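Local atomic coordinates of putative N-acetylneuraminate lyase ([Ruminococcus] gnavus ATCC 29149, PDB entry 6RB7), a protein that belongs to the dihydrodipicolinate synthetase family, each chain folding as a (beta/alpha)8 barrel, with four chains in the assembly. Residues Y76-S81 with E90-V95; V113-N116 with D120-E123. All blocks are in the same frame, centred on the assembly; numbering follows the deposited sequence.

Contact 1. Residues Y76-S81 with E90-V95; sequences YVNGSS and EDRKIV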
# COMPACT_ATOMS: atom_id res chain seq x y z
N TYR A 76 6.84 14.49 -26.02
CA TYR A 76 7.56 13.67 -25.03
C TYR A 76 7.66 12.28 -25.64
O TYR A 76 6.67 11.57 -25.75
CB TYR A 76 6.82 13.70 -23.69
CG TYR A 76 7.39 12.76 -22.66
CD1 TYR A 76 8.58 13.04 -22.04
CD2 TYR A 76 6.69 11.65 -22.26
CE1 TYR A 76 9.10 12.19 -21.06
CE2 TYR A 76 7.20 10.77 -21.31
CZ TYR A 76 8.42 11.04 -20.73
OH TYR A 76 8.90 10.19 -19.80
N VAL A 77 8.87 11.94 -26.12
CA VAL A 77 9.05 10.78 -27.00
C VAL A 77 9.60 9.57 -26.23
O VAL A 77 10.53 9.73 -25.42
CB VAL A 77 9.97 11.18 -28.15
CG1 VAL A 77 10.16 10.03 -29.12
CG2 VAL A 77 9.48 12.43 -28.85
N ASN A 78 9.08 8.38 -26.53
CA ASN A 78 9.56 7.11 -25.97
C ASN A 78 9.38 7.10 -24.44
O ASN A 78 10.18 6.46 -23.77
CB ASN A 78 11.01 6.80 -26.38
CG ASN A 78 11.15 6.49 -27.84
OD1 ASN A 78 10.27 5.86 -28.43
ND2 ASN A 78 12.24 6.97 -28.44
N GLY A 79 8.30 7.71 -23.96
CA GLY A 79 7.83 7.48 -22.59
C GLY A 79 7.08 6.16 -22.46
O GLY A 79 6.96 5.41 -23.44
N SER A 80 6.54 5.86 -21.28
CA SER A 80 5.72 4.65 -21.13
C SER A 80 4.45 4.74 -21.96
O SER A 80 4.01 3.73 -22.47
CB SER A 80 5.46 4.27 -19.69
OG SER A 80 4.78 5.29 -19.04
N SER A 81 3.89 5.95 -22.18
CA SER A 81 2.73 6.13 -23.09
C SER A 81 3.14 5.82 -24.52
O SER A 81 2.27 5.54 -25.33
CB SER A 81 2.15 7.54 -22.94
OG SER A 81 1.66 7.76 -21.63
N GLU A 90 17.11 -0.14 -30.37
CA GLU A 90 17.01 0.16 -31.83
C GLU A 90 15.64 0.74 -32.17
O GLU A 90 15.59 1.74 -32.88
CB GLU A 90 17.34 -1.09 -32.63
CG GLU A 90 17.21 -0.89 -34.12
CD GLU A 90 18.39 -0.17 -34.78
OE1 GLU A 90 19.31 0.34 -34.06
OE2 GLU A 90 18.40 -0.17 -36.04
N ASP A 91 14.55 0.17 -31.64
CA ASP A 91 13.19 0.70 -31.86
C ASP A 91 13.15 2.18 -31.46
O ASP A 91 12.61 3.03 -32.19
CB ASP A 91 12.17 -0.07 -31.01
CG ASP A 91 11.84 -1.49 -31.42
OD1 ASP A 91 12.08 -1.83 -32.62
OD2 ASP A 91 11.36 -2.27 -30.52
N ARG A 92 13.67 2.48 -30.26
CA ARG A 92 13.57 3.84 -29.70
C ARG A 92 14.44 4.81 -30.50
O ARG A 92 14.05 6.00 -30.64
CB ARG A 92 13.91 3.80 -28.21
CG ARG A 92 12.81 3.08 -27.45
CD ARG A 92 13.18 2.76 -26.01
NE ARG A 92 13.26 3.91 -25.15
CZ ARG A 92 13.37 3.84 -23.82
NH1 ARG A 92 13.44 2.65 -23.24
NH2 ARG A 92 13.39 4.96 -23.11
N LYS A 93 15.57 4.37 -31.01
CA LYS A 93 16.39 5.22 -31.90
C LYS A 93 15.62 5.53 -33.18
O LYS A 93 15.59 6.71 -33.58
CB LYS A 93 17.69 4.51 -32.25
CG LYS A 93 18.69 4.47 -31.13
CD LYS A 93 19.98 3.80 -31.57
CE LYS A 93 21.03 3.76 -30.49
NZ LYS A 93 22.24 3.02 -30.97
N ILE A 94 14.98 4.53 -33.78
CA ILE A 94 14.20 4.74 -35.03
C ILE A 94 13.07 5.74 -34.77
O ILE A 94 12.88 6.67 -35.56
CB ILE A 94 13.72 3.40 -35.59
CG1 ILE A 94 14.95 2.59 -36.06
CG2 ILE A 94 12.72 3.65 -36.72
CD1 ILE A 94 14.64 1.18 -36.36
N VAL A 95 12.37 5.62 -33.64
CA VAL A 95 11.30 6.58 -33.35
C VAL A 95 11.88 8.00 -33.32
O VAL A 95 11.34 8.91 -33.97
CB VAL A 95 10.56 6.24 -32.04
CG1 VAL A 95 9.65 7.36 -31.62
CG2 VAL A 95 9.82 4.91 -32.16
O HOH W 1 14.35 6.50 -25.99
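N78, just past the end of strand 74-77, reaches across to the flank of helix 89-103, where its carboxamide packs on R92 and V95. Polar contacts come first. ND2 of N78 comes to 3.0 Å from R92 O, but the bend at the hydrogen (134°) makes the bond weak. The same ND2 gives a second weak bond, to a water that also accepts from R92 NE at 2.9 Å. The asparagine amide is thus tied to both the main chain and the side chain of one arginine. R92 bends at its third torsion (chi3 71°), which carries its guanidinium alongside the N78 carbonyl, with its plane 64° from that of the amide. NH2 passes N78 O obliquely without bonding to it; it bonds instead to the carbonyl of H112 and probably to that of A114, while N78 O pairs with H112 ND1.

The van der Waals contacts of N78 are made mainly by the carboxamide. CG of N78 rests against R92 CG at 3.8 Å, the arginine stem running across it. OD1 abuts V95, 3.6 Å from CG1. Purely apolar contact is confined to the valines: CG1 of V77 meets CG1 of V95 at 3.7 Å, the two side chains lying alongside each other in opposed senses. That V95 methyl also touches the N78 amide.

Strand and following helix of a beta-alpha unit are joined here within buried surroundings. Because the direct bond is weak, the hold probably comes from several modest contacts together: a water bound weakly by N78 and more firmly by R92 NE, valine packing, and a guanidinium anchored to the carbonyls of the neighbouring strand and loop.

Contact 2. Residues V113-N116 with D120-E123; sequences VACN and DSQE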
# COMPACT_ATOMS: atom_id res chain seq x y z
N VAL A 113 14.71 8.39 -22.09
CA VAL A 113 15.79 7.46 -22.49
C VAL A 113 16.01 6.36 -21.47
O VAL A 113 16.88 5.51 -21.70
CB VAL A 113 17.08 8.24 -22.77
CG1 VAL A 113 16.93 9.15 -23.99
CG2 VAL A 113 17.61 8.96 -21.54
N ALA A 114 15.24 6.31 -20.39
CA ALA A 114 15.46 5.28 -19.35
C ALA A 114 15.09 3.91 -19.92
O ALA A 114 13.98 3.72 -20.52
CB ALA A 114 14.68 5.60 -18.11
N CYS A 115 15.95 2.96 -19.64
CA CYS A 115 15.80 1.53 -19.93
C CYS A 115 15.99 0.75 -18.63
O CYS A 115 16.39 1.28 -17.61
CB CYS A 115 16.86 1.05 -20.91
SG CYS A 115 16.77 1.92 -22.49
N ASN A 116 15.75 -0.55 -18.67
CA ASN A 116 15.89 -1.37 -17.45
C ASN A 116 17.32 -1.23 -16.89
O ASN A 116 17.49 -1.09 -15.69
CB ASN A 116 15.57 -2.83 -17.74
CG ASN A 116 14.11 -3.16 -17.93
OD1 ASN A 116 13.25 -2.27 -17.96
ND2 ASN A 116 13.83 -4.46 -17.93
N ASP A 120 22.04 0.71 -21.55
CA ASP A 120 21.07 0.97 -22.64
C ASP A 120 20.59 2.41 -22.50
O ASP A 120 20.40 3.11 -23.50
CB ASP A 120 19.88 0.04 -22.58
CG ASP A 120 20.11 -1.39 -23.01
OD1 ASP A 120 21.24 -1.71 -23.52
OD2 ASP A 120 19.14 -2.17 -22.88
N SER A 121 20.34 2.86 -21.27
CA SER A 121 19.89 4.26 -21.02
C SER A 121 20.96 5.26 -21.49
O SER A 121 20.62 6.32 -22.06
CB SER A 121 19.59 4.43 -19.55
OG SER A 121 18.68 3.44 -19.06
N GLN A 122 22.24 5.00 -21.18
CA GLN A 122 23.34 5.87 -21.61
C GLN A 122 23.43 5.87 -23.14
O GLN A 122 23.66 6.96 -23.74
CB GLN A 122 24.64 5.35 -21.01
CG GLN A 122 24.78 5.58 -19.49
CD GLN A 122 25.98 4.85 -18.96
OE1 GLN A 122 26.09 3.63 -19.11
NE2 GLN A 122 26.86 5.57 -18.27
N GLU A 123 23.21 4.73 -23.78
CA GLU A 123 23.26 4.64 -25.27
C GLU A 123 22.17 5.54 -25.85
O GLU A 123 22.44 6.33 -26.80
CB GLU A 123 23.16 3.19 -25.71
CG GLU A 123 23.13 3.00 -27.19
CD GLU A 123 23.22 1.55 -27.68
OE1 GLU A 123 23.10 0.59 -26.84
OE2 GLU A 123 23.36 1.36 -28.93
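S121 points its hydroxyl at the backbone of the loop that precedes its own helix, and C115 N donates to OG at 2.8 Å with an N-H...O angle of 154°. OG stands beside the serine's own backbone N (chi1 -53°), and from there it also donates to N117 O, one helical turn back. A single hydroxyl is therefore gripped by two main-chain groups, one on each of its roles.

C115 packs its side chain against the start of the helix. Its CB sits 3.6 Å from D120 CB and 3.5 Å from S121 OG, while SG lies alongside D120 CB at 3.6 Å. The cysteine thus meets the aspartate through the methylene, not the carboxylate. Two residues earlier, V113 O faces the helix from beside the serine: S121 CA directs its C-H at that oxygen, 3.3 Å off, with an angle of 148° at the hydrogen. V113 CG2 lies near S121 O at 4.0 Å.

Around this pairing, Y154 of helix 148-160 bonds C115 O and touches S121, and N117 OD1 receives D120 N. N116 reaches out of the chain to I85 and N116 of the second subunit.

The contact fixes the turn from strand 108-112 into helix 118-130. Chemically it implies that the loop is held by its main chain: the serine hydroxyl satisfies a loop amide N-H and spends its own proton on N117 O, the C-H...O contact supplements it, and C115 packs on the D120 methylene.

Both contacts are local closures, met in series from the N terminus, neither nested nor crossed. Contact 1 brings the end of strand 74-77 against the opening turns of helix 89-103, closing the loop between them. The chain then runs through that helix and strand 108-112 to contact 2, which closes the shorter turn into helix 118-130. The two lie side by side, centres about 11 Å apart, and touch directly. R92 NH1 packs on C115 SG, and a salt bridge joins K93 NZ to E123 OE2. Consecutive beta-alpha units of the barrel are thereby tied together.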